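Local structure of protein MpaA (Escherichia coli O157:H7, 5HXD) at residues A[42-47]-A[228-233]; A[80-85]-A[135-140]; A[144-149]-A[200-205]; A[94-99]-A[109-114]. The protein probably hydrolyses the gamma-D-glutamyl-diaminopimelate amide bond of the murein tripeptide, using one zinc ion per subunit, in the breakdown of cell-wall peptides. One frame throughout, in Å; residues are numbered along the deposited sequence.

Interaction 1 (A[42-47]-A[228-233]); sequences GLILAG and ANLLRW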
loop_
_atom_site.group_PDB
_atom_site.type_symbol
_atom_site.label_atom_id
_atom_site.label_comp_id
_atom_site.label_asym_id
_atom_site.label_seq_id
_atom_site.Cartn_x
_atom_site.Cartn_y
_atom_site.Cartn_z
ATOM N N GLY A 42 5.710 -23.596 5.015
ATOM C CA GLY A 42 5.106 -23.111 3.795
ATOM C C GLY A 42 5.421 -21.644 3.591
ATOM O O GLY A 42 6.241 -21.075 4.312
ATOM N N LEU A 43 4.767 -21.024 2.617
ATOM C CA LEU A 43 5.079 -19.635 2.278
ATOM C C LEU A 43 3.817 -18.785 2.292
ATOM O O LEU A 43 2.792 -19.176 1.707
ATOM C CB LEU A 43 5.765 -19.569 0.907
ATOM C CG LEU A 43 6.219 -18.227 0.325
ATOM C CD1 LEU A 43 6.992 -17.402 1.343
ATOM C CD2 LEU A 43 7.062 -18.494 -0.908
ATOM N N ILE A 44 3.875 -17.637 2.966
ATOM C CA ILE A 44 2.736 -16.717 2.951
ATOM C C ILE A 44 3.117 -15.402 2.267
ATOM O O ILE A 44 4.098 -14.742 2.608
ATOM C CB ILE A 44 2.187 -16.463 4.372
ATOM C CG1 ILE A 44 1.912 -17.800 5.068
ATOM C CG2 ILE A 44 0.893 -15.655 4.310
ATOM C CD1 ILE A 44 1.994 -17.741 6.579
ATOM N N LEU A 45 2.310 -15.036 1.286
ATOM C CA LEU A 45 2.684 -14.051 0.288
ATOM C C LEU A 45 1.662 -12.945 0.281
ATOM O O LEU A 45 0.481 -13.198 0.560
ATOM C CB LEU A 45 2.732 -14.713 -1.094
ATOM C CG LEU A 45 3.910 -14.653 -2.054
ATOM C CD1 LEU A 45 5.198 -15.055 -1.385
ATOM C CD2 LEU A 45 3.613 -15.575 -3.202
ATOM N N ALA A 46 2.092 -11.730 -0.067
ATOM C CA ALA A 46 1.156 -10.635 -0.245
ATOM C C ALA A 46 1.691 -9.540 -1.160
ATOM O O ALA A 46 2.869 -9.528 -1.521
ATOM C CB ALA A 46 0.784 -10.055 1.091
ATOM N N GLY A 47 0.805 -8.621 -1.536
ATOM C CA GLY A 47 1.189 -7.485 -2.347
ATOM C C GLY A 47 1.723 -7.786 -3.736
ATOM O O GLY A 47 2.494 -6.993 -4.287
ATOM N N ALA A 228 -2.928 -14.408 12.117
ATOM C CA ALA A 228 -2.012 -14.862 13.161
ATOM C C ALA A 228 -1.994 -16.385 13.308
ATOM O O ALA A 228 -0.953 -16.974 13.595
ATOM C CB ALA A 228 -2.381 -14.220 14.491
ATOM N N ASN A 229 -3.147 -17.020 13.137
ATOM C CA ASN A 229 -3.228 -18.472 13.312
ATOM C C ASN A 229 -2.660 -19.189 12.094
ATOM O O ASN A 229 -2.136 -20.304 12.212
ATOM C CB ASN A 229 -4.669 -18.931 13.576
ATOM C CG ASN A 229 -5.193 -18.468 14.922
ATOM O OD1 ASN A 229 -4.426 -18.243 15.858
ATOM N ND2 ASN A 229 -6.505 -18.317 15.025
ATOM N N LEU A 230 -2.745 -18.530 10.937
ATOM C CA LEU A 230 -2.181 -19.044 9.688
ATOM C C LEU A 230 -0.656 -19.101 9.731
ATOM O O LEU A 230 -0.042 -20.003 9.150
ATOM C CB LEU A 230 -2.630 -18.188 8.502
ATOM C CG LEU A 230 -2.065 -18.635 7.151
ATOM C CD1 LEU A 230 -2.375 -20.114 6.907
ATOM C CD2 LEU A 230 -2.601 -17.770 6.019
ATOM N N LEU A 231 -0.045 -18.141 10.422
ATOM C CA LEU A 231 1.413 -18.133 10.588
ATOM C C LEU A 231 1.906 -19.345 11.396
ATOM O O LEU A 231 3.081 -19.691 11.330
ATOM C CB LEU A 231 1.878 -16.830 11.256
ATOM C CG LEU A 231 1.516 -15.519 10.531
ATOM C CD1 LEU A 231 1.533 -14.323 11.464
ATOM C CD2 LEU A 231 2.436 -15.257 9.363
ATOM N N ARG A 232 1.006 -19.986 12.142
ATOM C CA ARG A 232 1.368 -21.136 12.979
ATOM C C ARG A 232 0.555 -22.390 12.648
ATOM O O ARG A 232 0.394 -23.260 13.494
ATOM C CB ARG A 232 1.177 -20.791 14.463
ATOM C CG ARG A 232 -0.252 -20.365 14.813
ATOM C CD ARG A 232 -0.479 -20.235 16.319
ATOM N NE ARG A 232 -1.901 -20.082 16.645
ATOM C CZ ARG A 232 -2.383 -20.019 17.883
ATOM N NH1 ARG A 232 -1.555 -20.089 18.914
ATOM N NH2 ARG A 232 -3.691 -19.880 18.095
ATOM N N TRP A 233 0.038 -22.471 11.426
ATOM C CA TRP A 233 -0.892 -23.526 11.049
ATOM C C TRP A 233 -0.199 -24.861 10.833
ATOM O O TRP A 233 0.837 -24.927 10.180
ATOM C CB TRP A 233 -1.653 -23.144 9.781
ATOM C CG TRP A 233 -2.610 -24.221 9.261
ATOM C CD1 TRP A 233 -3.945 -24.320 9.528
ATOM C CD2 TRP A 233 -2.306 -25.327 8.385
ATOM N NE1 TRP A 233 -4.488 -25.411 8.884
ATOM C CE2 TRP A 233 -3.492 -26.050 8.164
ATOM C CE3 TRP A 233 -1.128 -25.787 7.762
ATOM C CZ2 TRP A 233 -3.565 -27.188 7.363
ATOM C CZ3 TRP A 233 -1.193 -26.918 6.957
ATOM C CH2 TRP A 233 -2.402 -27.603 6.764
#

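Interaction 2 (A[80-85]-A[135-140]); sequences NPDGCQ and EPETQA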
loop_
_atom_site.group_PDB
_atom_site.type_symbol
_atom_site.label_atom_id
_atom_site.label_comp_id
_atom_site.label_asym_id
_atom_site.label_seq_id
_atom_site.Cartn_x
_atom_site.Cartn_y
_atom_site.Cartn_z
ATOM N N ASN A 80 5.571 -6.782 -4.750
ATOM C CA ASN A 80 5.678 -5.676 -5.703
ATOM C C ASN A 80 5.799 -4.317 -5.023
ATOM O O ASN A 80 4.902 -3.510 -5.121
ATOM C CB ASN A 80 4.446 -5.714 -6.611
ATOM C CG ASN A 80 4.436 -4.642 -7.678
ATOM O OD1 ASN A 80 5.444 -3.990 -7.945
ATOM N ND2 ASN A 80 3.285 -4.472 -8.318
ATOM N N PRO A 81 6.916 -4.053 -4.332
ATOM C CA PRO A 81 7.017 -2.826 -3.526
ATOM C C PRO A 81 6.992 -1.508 -4.315
ATOM O O PRO A 81 6.752 -0.450 -3.705
ATOM C CB PRO A 81 8.361 -2.991 -2.802
ATOM C CG PRO A 81 9.096 -4.027 -3.538
ATOM C CD PRO A 81 8.099 -4.915 -4.188
ATOM N N ASP A 82 7.245 -1.561 -5.626
ATOM C CA ASP A 82 7.079 -0.382 -6.497
ATOM C C ASP A 82 5.595 -0.178 -6.822
ATOM O O ASP A 82 5.136 0.947 -6.968
ATOM C CB ASP A 82 7.870 -0.513 -7.813
ATOM C CG ASP A 82 9.372 -0.501 -7.614
ATOM O OD1 ASP A 82 9.856 -0.115 -6.529
ATOM O OD2 ASP A 82 10.074 -0.876 -8.571
ATOM N N GLY A 83 4.874 -1.289 -6.967
ATOM C CA GLY A 83 3.430 -1.276 -7.105
ATOM C C GLY A 83 2.762 -0.598 -5.918
ATOM O O GLY A 83 2.077 0.418 -6.120
ATOM N N CYS A 84 2.966 -1.140 -4.703
ATOM C CA CYS A 84 2.355 -0.612 -3.474
ATOM C C CYS A 84 2.591 0.925 -3.328
ATOM O O CYS A 84 1.665 1.670 -2.986
ATOM C CB CYS A 84 2.876 -1.322 -2.191
ATOM S SG CYS A 84 3.563 -3.012 -2.273
ATOM N N GLN A 85 3.821 1.382 -3.575
ATOM C CA GLN A 85 4.180 2.799 -3.407
ATOM C C GLN A 85 3.460 3.692 -4.420
ATOM O O GLN A 85 3.104 4.830 -4.114
ATOM C CB GLN A 85 5.709 2.988 -3.500
ATOM C CG GLN A 85 6.122 4.039 -4.466
ATOM C CD GLN A 85 7.490 4.616 -4.214
ATOM O OE1 GLN A 85 8.470 3.909 -4.083
ATOM N NE2 GLN A 85 7.552 5.938 -4.145
ATOM N N GLU A 135 10.183 -9.780 -15.435
ATOM C CA GLU A 135 10.331 -8.733 -14.426
ATOM C C GLU A 135 11.197 -9.147 -13.218
ATOM O O GLU A 135 11.163 -10.302 -12.789
ATOM C CB GLU A 135 8.948 -8.268 -13.955
ATOM C CG GLU A 135 8.062 -7.730 -15.077
ATOM C CD GLU A 135 8.731 -6.616 -15.891
ATOM O OE1 GLU A 135 8.863 -5.465 -15.385
ATOM O OE2 GLU A 135 9.129 -6.912 -17.040
ATOM N N PRO A 136 11.966 -8.185 -12.661
ATOM C CA PRO A 136 12.874 -8.488 -11.552
ATOM C C PRO A 136 12.131 -8.993 -10.323
ATOM O O PRO A 136 12.596 -9.955 -9.713
ATOM C CB PRO A 136 13.572 -7.147 -11.270
ATOM C CG PRO A 136 12.759 -6.119 -11.925
ATOM C CD PRO A 136 12.020 -6.766 -13.052
ATOM N N GLU A 137 11.008 -8.370 -9.976
ATOM C CA GLU A 137 10.149 -8.879 -8.917
ATOM C C GLU A 137 9.759 -10.338 -9.147
ATOM O O GLU A 137 9.659 -11.107 -8.198
ATOM C CB GLU A 137 8.880 -8.042 -8.800
ATOM C CG GLU A 137 9.077 -6.621 -8.327
ATOM C CD GLU A 137 9.354 -5.659 -9.456
ATOM O OE1 GLU A 137 9.371 -6.082 -10.630
ATOM O OE2 GLU A 137 9.567 -4.470 -9.163
ATOM N N THR A 138 9.534 -10.722 -10.403
ATOM C CA THR A 138 9.108 -12.089 -10.708
ATOM C C THR A 138 10.235 -13.107 -10.560
ATOM O O THR A 138 10.074 -14.171 -9.950
ATOM C CB THR A 138 8.568 -12.193 -12.129
ATOM O OG1 THR A 138 7.486 -11.265 -12.285
ATOM C CG2 THR A 138 8.121 -13.640 -12.430
ATOM N N GLN A 139 11.376 -12.774 -11.148
ATOM C CA GLN A 139 12.548 -13.618 -11.067
ATOM C C GLN A 139 12.967 -13.833 -9.632
ATOM O O GLN A 139 13.235 -14.962 -9.233
ATOM C CB GLN A 139 13.687 -13.018 -11.889
ATOM C CG GLN A 139 13.468 -13.243 -13.383
ATOM C CD GLN A 139 14.186 -12.235 -14.266
ATOM O OE1 GLN A 139 15.146 -11.585 -13.842
ATOM N NE2 GLN A 139 13.724 -12.104 -15.511
ATOM N N ALA A 140 12.996 -12.756 -8.858
ATOM C CA ALA A 140 13.456 -12.831 -7.485
ATOM C C ALA A 140 12.601 -13.783 -6.663
ATOM O O ALA A 140 13.129 -14.606 -5.915
ATOM C CB ALA A 140 13.470 -11.479 -6.866
HETATM O O HOH W 1 8.527 -2.315 -10.512
#

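Interaction 3 (A[144-149]-A[200-205]); sequences LIHRIQ and ADLNLH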
loop_
_atom_site.group_PDB
_atom_site.type_symbol
_atom_site.label_atom_id
_atom_site.label_comp_id
_atom_site.label_asym_id
_atom_site.label_seq_id
_atom_site.Cartn_x
_atom_site.Cartn_y
_atom_site.Cartn_z
ATOM N N LEU A 144 13.766 -17.424 -4.935
ATOM C CA LEU A 144 13.458 -17.614 -3.523
ATOM C C LEU A 144 12.773 -18.967 -3.307
ATOM O O LEU A 144 13.215 -19.768 -2.487
ATOM C CB LEU A 144 12.563 -16.473 -3.011
ATOM C CG LEU A 144 12.115 -16.464 -1.546
ATOM C CD1 LEU A 144 13.227 -15.983 -0.631
ATOM C CD2 LEU A 144 10.875 -15.613 -1.370
ATOM N N ILE A 145 11.712 -19.226 -4.068
ATOM C CA ILE A 145 10.924 -20.442 -3.884
ATOM C C ILE A 145 11.704 -21.710 -4.307
ATOM O O ILE A 145 11.391 -22.806 -3.851
ATOM C CB ILE A 145 9.558 -20.326 -4.639
ATOM C CG1 ILE A 145 8.817 -19.084 -4.147
ATOM C CG2 ILE A 145 8.672 -21.546 -4.407
ATOM C CD1 ILE A 145 7.451 -18.862 -4.768
ATOM N N HIS A 146 12.733 -21.558 -5.142
ATOM C CA HIS A 146 13.634 -22.673 -5.467
ATOM C C HIS A 146 14.616 -22.917 -4.332
ATOM O O HIS A 146 14.806 -24.054 -3.906
ATOM C CB HIS A 146 14.404 -22.417 -6.763
ATOM C CG HIS A 146 13.688 -22.881 -7.999
ATOM N ND1 HIS A 146 13.080 -22.014 -8.871
ATOM C CD2 HIS A 146 13.493 -24.128 -8.493
ATOM C CE1 HIS A 146 12.532 -22.706 -9.866
ATOM N NE2 HIS A 146 12.769 -23.982 -9.656
ATOM N N ARG A 147 15.227 -21.846 -3.836
ATOM C CA ARG A 147 16.153 -21.928 -2.703
ATOM C C ARG A 147 15.506 -22.614 -1.478
ATOM O O ARG A 147 16.050 -23.592 -0.944
ATOM C CB ARG A 147 16.651 -20.523 -2.332
ATOM C CG ARG A 147 17.753 -20.462 -1.250
ATOM C CD ARG A 147 17.836 -19.061 -0.578
ATOM N NE ARG A 147 17.876 -17.980 -1.563
ATOM C CZ ARG A 147 17.507 -16.720 -1.311
ATOM N NH1 ARG A 147 17.068 -16.407 -0.094
ATOM N NH2 ARG A 147 17.563 -15.771 -2.261
ATOM N N ILE A 148 14.338 -22.119 -1.056
ATOM C CA ILE A 148 13.740 -22.552 0.210
ATOM C C ILE A 148 12.872 -23.808 0.121
ATOM O O ILE A 148 12.653 -24.471 1.145
ATOM C CB ILE A 148 12.871 -21.433 0.844
ATOM C CG1 ILE A 148 11.643 -21.148 -0.020
ATOM C CG2 ILE A 148 13.688 -20.180 1.079
ATOM C CD1 ILE A 148 10.448 -20.735 0.774
ATOM N N GLN A 149 12.380 -24.119 -1.082
ATOM C CA GLN A 149 11.467 -25.251 -1.346
ATOM C C GLN A 149 10.310 -25.389 -0.344
ATOM O O GLN A 149 10.281 -26.333 0.463
ATOM C CB GLN A 149 12.238 -26.572 -1.366
ATOM C CG GLN A 149 13.412 -26.636 -2.316
ATOM C CD GLN A 149 14.353 -27.786 -1.967
ATOM O OE1 GLN A 149 14.136 -28.511 -0.983
ATOM N NE2 GLN A 149 15.401 -27.958 -2.764
ATOM N N ALA A 200 1.658 -24.660 -10.285
ATOM C CA ALA A 200 1.123 -25.929 -10.760
ATOM C C ALA A 200 2.143 -26.677 -11.601
ATOM O O ALA A 200 2.242 -27.905 -11.504
ATOM C CB ALA A 200 -0.139 -25.726 -11.553
ATOM N N ASP A 201 2.912 -25.959 -12.415
ATOM C CA ASP A 201 3.894 -26.645 -13.258
ATOM C C ASP A 201 5.105 -27.211 -12.466
ATOM O O ASP A 201 5.783 -28.133 -12.927
ATOM C CB ASP A 201 4.353 -25.718 -14.386
ATOM C CG ASP A 201 3.263 -25.493 -15.432
ATOM O OD1 ASP A 201 2.193 -26.151 -15.351
ATOM O OD2 ASP A 201 3.485 -24.684 -16.355
ATOM N N LEU A 202 5.350 -26.679 -11.270
ATOM C CA LEU A 202 6.398 -27.198 -10.394
ATOM C C LEU A 202 5.831 -28.243 -9.432
ATOM O O LEU A 202 6.558 -28.782 -8.581
ATOM C CB LEU A 202 7.061 -26.068 -9.598
ATOM C CG LEU A 202 8.047 -25.190 -10.357
ATOM C CD1 LEU A 202 8.430 -23.997 -9.511
ATOM C CD2 LEU A 202 9.283 -25.983 -10.744
ATOM N N ASN A 203 4.536 -28.519 -9.587
ATOM C CA ASN A 203 3.772 -29.342 -8.649
ATOM C C ASN A 203 3.831 -28.798 -7.226
ATOM O O ASN A 203 3.767 -29.564 -6.261
ATOM C CB ASN A 203 4.257 -30.789 -8.676
ATOM C CG ASN A 203 3.818 -31.521 -9.926
ATOM O OD1 ASN A 203 3.179 -30.941 -10.818
ATOM N ND2 ASN A 203 4.156 -32.803 -10.003
ATOM N N LEU A 204 3.947 -27.471 -7.110
ATOM C CA LEU A 204 3.860 -26.769 -5.828
ATOM C C LEU A 204 2.438 -26.311 -5.530
ATOM O O LEU A 204 1.810 -25.668 -6.364
ATOM C CB LEU A 204 4.791 -25.561 -5.814
ATOM C CG LEU A 204 4.683 -24.677 -4.569
ATOM C CD1 LEU A 204 5.001 -25.486 -3.316
ATOM C CD2 LEU A 204 5.600 -23.457 -4.679
ATOM N N HIS A 205 1.932 -26.638 -4.347
ATOM C CA HIS A 205 0.564 -26.263 -3.987
ATOM C C HIS A 205 0.449 -24.773 -3.683
ATOM O O HIS A 205 0.978 -24.309 -2.665
ATOM C CB HIS A 205 0.072 -27.066 -2.782
ATOM C CG HIS A 205 -1.366 -26.822 -2.434
ATOM N ND1 HIS A 205 -1.850 -26.940 -1.146
ATOM C CD2 HIS A 205 -2.426 -26.468 -3.197
ATOM C CE1 HIS A 205 -3.141 -26.664 -1.132
ATOM N NE2 HIS A 205 -3.520 -26.380 -2.366
#

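Interaction 4 (A[94-99]-A[109-114]); sequences GVDLNR and GETVYR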
loop_
_atom_site.group_PDB
_atom_site.type_symbol
_atom_site.label_atom_id
_atom_site.label_comp_id
_atom_site.label_asym_id
_atom_site.label_seq_id
_atom_site.Cartn_x
_atom_site.Cartn_y
_atom_site.Cartn_z
ATOM N N GLY A 94 4.460 -1.264 -16.033
ATOM C CA GLY A 94 3.120 -1.520 -16.542
ATOM C C GLY A 94 2.842 -2.999 -16.793
ATOM O O GLY A 94 1.883 -3.355 -17.479
ATOM N N VAL A 95 3.686 -3.860 -16.233
ATOM C CA VAL A 95 3.502 -5.306 -16.309
ATOM C C VAL A 95 2.629 -5.821 -15.162
ATOM O O VAL A 95 2.823 -5.441 -14.005
ATOM C CB VAL A 95 4.858 -6.039 -16.286
ATOM C CG1 VAL A 95 4.658 -7.544 -16.273
ATOM C CG2 VAL A 95 5.715 -5.619 -17.484
ATOM N N ASP A 96 1.651 -6.665 -15.491
ATOM C CA ASP A 96 0.880 -7.387 -14.481
ATOM C C ASP A 96 1.737 -8.586 -14.024
ATOM O O ASP A 96 1.876 -9.562 -14.757
ATOM C CB ASP A 96 -0.478 -7.842 -15.048
ATOM C CG ASP A 96 -1.448 -8.376 -13.968
ATOM O OD1 ASP A 96 -1.006 -8.870 -12.890
ATOM O OD2 ASP A 96 -2.677 -8.319 -14.225
ATOM N N LEU A 97 2.332 -8.496 -12.835
ATOM C CA LEU A 97 3.260 -9.525 -12.364
ATOM C C LEU A 97 2.589 -10.904 -12.296
ATOM O O LEU A 97 3.260 -11.932 -12.371
ATOM C CB LEU A 97 3.845 -9.160 -10.985
ATOM C CG LEU A 97 4.880 -8.026 -10.919
ATOM C CD1 LEU A 97 5.234 -7.689 -9.484
ATOM C CD2 LEU A 97 6.115 -8.354 -11.711
ATOM N N ASN A 98 1.270 -10.917 -12.161
ATOM C CA ASN A 98 0.530 -12.164 -12.108
ATOM C C ASN A 98 0.098 -12.595 -13.501
ATOM O O ASN A 98 -0.849 -13.365 -13.652
ATOM C CB ASN A 98 -0.687 -12.039 -11.193
ATOM C CG ASN A 98 -1.117 -13.371 -10.592
ATOM O OD1 ASN A 98 -0.296 -14.155 -10.105
ATOM N ND2 ASN A 98 -2.414 -13.618 -10.603
ATOM N N ARG A 99 0.784 -12.073 -14.514
ATOM C CA ARG A 99 0.711 -12.634 -15.861
ATOM C C ARG A 99 2.129 -12.805 -16.360
ATOM O O ARG A 99 2.342 -13.196 -17.508
ATOM C CB ARG A 99 -0.088 -11.747 -16.835
ATOM C CG ARG A 99 -1.523 -11.464 -16.436
ATOM C CD ARG A 99 -2.366 -12.714 -16.451
ATOM N NE ARG A 99 -3.735 -12.440 -16.056
ATOM C CZ ARG A 99 -4.147 -12.306 -14.797
ATOM N NH1 ARG A 99 -3.287 -12.417 -13.787
ATOM N NH2 ARG A 99 -5.425 -12.037 -14.550
ATOM N N GLY A 109 2.050 -10.041 -24.823
ATOM C CA GLY A 109 1.107 -9.021 -25.262
ATOM C C GLY A 109 0.378 -8.367 -24.109
ATOM O O GLY A 109 0.991 -7.912 -23.147
ATOM N N GLU A 110 -0.943 -8.343 -24.184
ATOM C CA GLU A 110 -1.711 -7.568 -23.229
ATOM C C GLU A 110 -2.612 -8.406 -22.324
ATOM O O GLU A 110 -3.037 -9.508 -22.672
ATOM C CB GLU A 110 -2.545 -6.522 -23.975
ATOM C CG GLU A 110 -1.725 -5.409 -24.616
ATOM C CD GLU A 110 -2.573 -4.447 -25.452
ATOM O OE1 GLU A 110 -3.796 -4.336 -25.212
ATOM O OE2 GLU A 110 -2.012 -3.806 -26.366
ATOM N N THR A 111 -2.883 -7.872 -21.143
ATOM C CA THR A 111 -3.803 -8.501 -20.220
ATOM C C THR A 111 -4.701 -7.389 -19.725
ATOM O O THR A 111 -4.298 -6.235 -19.745
ATOM C CB THR A 111 -3.065 -9.215 -19.057
ATOM O OG1 THR A 111 -4.009 -9.842 -18.186
ATOM C CG2 THR A 111 -2.228 -8.233 -18.256
ATOM N N VAL A 112 -5.921 -7.723 -19.315
ATOM C CA VAL A 112 -6.895 -6.717 -18.877
ATOM C C VAL A 112 -7.480 -7.062 -17.509
ATOM O O VAL A 112 -7.899 -8.186 -17.271
ATOM C CB VAL A 112 -8.062 -6.545 -19.898
ATOM C CG1 VAL A 112 -7.595 -5.791 -21.145
ATOM C CG2 VAL A 112 -8.699 -7.898 -20.267
ATOM N N TYR A 113 -7.486 -6.092 -16.606
ATOM C CA TYR A 113 -8.063 -6.290 -15.291
ATOM C C TYR A 113 -9.315 -5.419 -15.145
ATOM O O TYR A 113 -9.623 -4.599 -16.018
ATOM C CB TYR A 113 -7.024 -6.003 -14.186
ATOM C CG TYR A 113 -6.568 -4.554 -14.014
ATOM C CD1 TYR A 113 -7.167 -3.724 -13.082
ATOM C CD2 TYR A 113 -5.515 -4.031 -14.760
ATOM C CE1 TYR A 113 -6.755 -2.424 -12.914
ATOM C CE2 TYR A 113 -5.093 -2.724 -14.592
ATOM C CZ TYR A 113 -5.721 -1.921 -13.669
ATOM O OH TYR A 113 -5.327 -0.601 -13.480
ATOM N N ARG A 114 -10.051 -5.611 -14.061
ATOM C CA ARG A 114 -11.260 -4.830 -13.817
ATOM C C ARG A 114 -10.897 -3.572 -13.041
ATOM O O ARG A 114 -10.240 -3.670 -12.010
ATOM C CB ARG A 114 -12.288 -5.660 -13.045
ATOM C CG ARG A 114 -13.658 -5.036 -12.928
ATOM C CD ARG A 114 -14.545 -5.856 -11.998
ATOM N NE ARG A 114 -14.682 -7.209 -12.503
ATOM C CZ ARG A 114 -15.588 -7.567 -13.402
ATOM N NH1 ARG A 114 -16.433 -6.659 -13.874
ATOM N NH2 ARG A 114 -15.644 -8.824 -13.835
#

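Interaction 1 (A[42-47]-A[228-233])
I44 reaches out from strand 43-45 with a single methyl, CD1, and sets it between L230 and L231, where helix 224-230 gives way to the turn that follows. The close side is here, carried by apolar branches. CD1 comes 3.8 Å from L231 CD2, the two side chains crossing at about a right angle, while L230 approaches less closely, its CG 4.2 Å from the same CD1. The methyl also lies 4.0 Å from L230 O, so it touches backbone as well as branches. I44 gets there because CG1 stands anti to its carbonyl carbon (chi1 -52°) and the chain then runs on extended (chi2 153°) toward the helix end. Nothing beyond this one methyl bridges the gap: the nearest CA atoms, those of I44 and L231, stay 7.9 Å apart. F156 and L59 also lie against I44, and L231 reaches A62, so the contact is buried.

The far side of the turn is looser. R232 points away from the strand and, partly exposed, turns its guanidinium back to N229, where NE and NH2 share OD1 in two weak bonds, the one from NH2 at 2.9 Å. The backbone closes as a type I beta turn from L230 to W233.

L43 and L45 project to the other face of the strand, toward V153. Helices 53-65 and 224-230 thus cover one side of the mixed sheet at I44, the layered alpha/beta arrangement of the M14 zinc carboxypeptidases.

Interaction 2 (A[80-85]-A[135-140])
D82 and E137 turn their carboxylates toward each other from the first turns of two helices, 81-85 and 136-148, each preceded by its N-cap residue, N80 for the first and E135 for the second. This joins two helix starts close to the metal site, the N80 side chain lying about 6 Å from that of H49, a predicted zinc ligand. The charged pair comes first. D82 OD2 lies 3.7 Å from E137 OE2, and the two carboxylate planes stand 80° apart. E137 reaches this spot through a bend at chi2 (88°), which swings its acid end toward helix 81-85.

Two like charges this close would repel; the hydrogen bonds around them probably offset this. The backbone amides of L25 and L24 donate to D82 OD2 and E137 OE2, S23 OG pairs with D82 OD1, and N91 ND2 donates to E137 OE1. The starts of both helices would probably also ease the negative charge.

Capping is the third element. N80 OD1 accepts a weak bond from G83 N at 2.9 Å. Covalent linkage adds the C84–C78 disulfide, with C84 packing on C84 of the second subunit. One water bridges the acids from the side, giving a hydrogen to D82 OD2 at 2.9 Å and another to E137 OE2 at 2.7 Å.

Interaction 3 (A[144-149]-A[200-205])
I145 and H146, neighbours near the end of helix 136-148, each take one leucine of the segment that runs out of helix 195-201: I145 meets L204 and H146 meets L202. One residue earlier, L144 looks elsewhere, onto W31 and V76.

I145 makes the closer touch. Its CG2 branch, anti to the backbone N, lies 3.6 Å from L204 CD2, and the two side chains cross at about a right angle. L204 holds its CG anti to its own N (chi1 175°), which carries the CD2 methyl over to the helix. F195 and W198 also touch I145, leaving this half of the contact the better buried.

H146 comes next and sits nearer the solvent. Its NE2 is 4.2 Å from L202 CD2, with the leucine methyl approaching the ring obliquely. The other ring nitrogen, ND1, is hydrogen-bonded to C142 O, one turn back in the same helix, which would limit the rotation of the imidazole. R147 and I148 touch W31, I148 also H74, and at Q149 the backbone leaves the helix with positive phi (45°).

The partner segment ends its helix more formally: N203, with positive phi, closes a Schellman motif, its N bonded to A200 O at 3.1 Å. Past that cap the chain passes L204 and, with H205 paired to V153, leads into strand 206-210. Two helix ends meeting beside the central sheet form part of the outer helical layer of the M14 alpha/beta fold.

Interaction 4 (A[94-99]-A[109-114])
R99 lies across T111 of strand 110-114, its aliphatic chain over the threonine side chain and its guanidinium carried past. From CB, which heads toward the strand, the chain places CG 3.4 Å from T111 OG1 and 3.8 Å from T111 CG2. A bend at chi2 (-66°) then keeps CD beside the same hydroxyl, and NE follows at 3.4 Å from T111 OG1. Beyond NE the group turns back to its own loop. NH1 bonds to N98 O at 2.6 Å, with the oxygen nearly in the guanidinium plane and the nitrogen well above the carbonyl plane. One guanidinium face has D96 OD2 above it, offset toward the rim.

The sequence D96-L97-N98-R99 fits the family motif whose asparagine and arginine hold the substrate's terminal carboxylate in related M14 carboxypeptidases. A similar role is plausible here: a cacodylate ion, probably from the crystallisation liquor, lies about 3 Å from the R99 side chain, nearest atoms, and the zinc about 7 Å away.

D96 shares the threonine, its CB 3.7 Å from T111 CG2. Its OD1 accepts from N98 N at 3.1 Å, forming an Asx turn, and also bonds to NE2 of H49, a predicted zinc ligand, which would make D96 a second-shell residue of the zinc site. OD2 forms a salt bridge with R89 NH2.

Interactions 1 and 2 are buried, interaction 3 only partly so, and interaction 4, though its touching residues are covered, lies farthest from the chain's centre. Interactions 1 and 3 are largely apolar and meet through one strand, where L43 CD2 packs on I145 CG1 at 3.7 Å across the sheet from I44. Helix 136-148 serves both interactions 2 and 3, with acids and a water at its start and isoleucine and histidine at its end. Interactions 2 and 4 carry the polar chemistry, and L97 packs against N80, E135 and T138 where they meet. Interaction 1 reaches that region too, G47 O lying 3.1 Å from N80 N in a probable hydrogen bond.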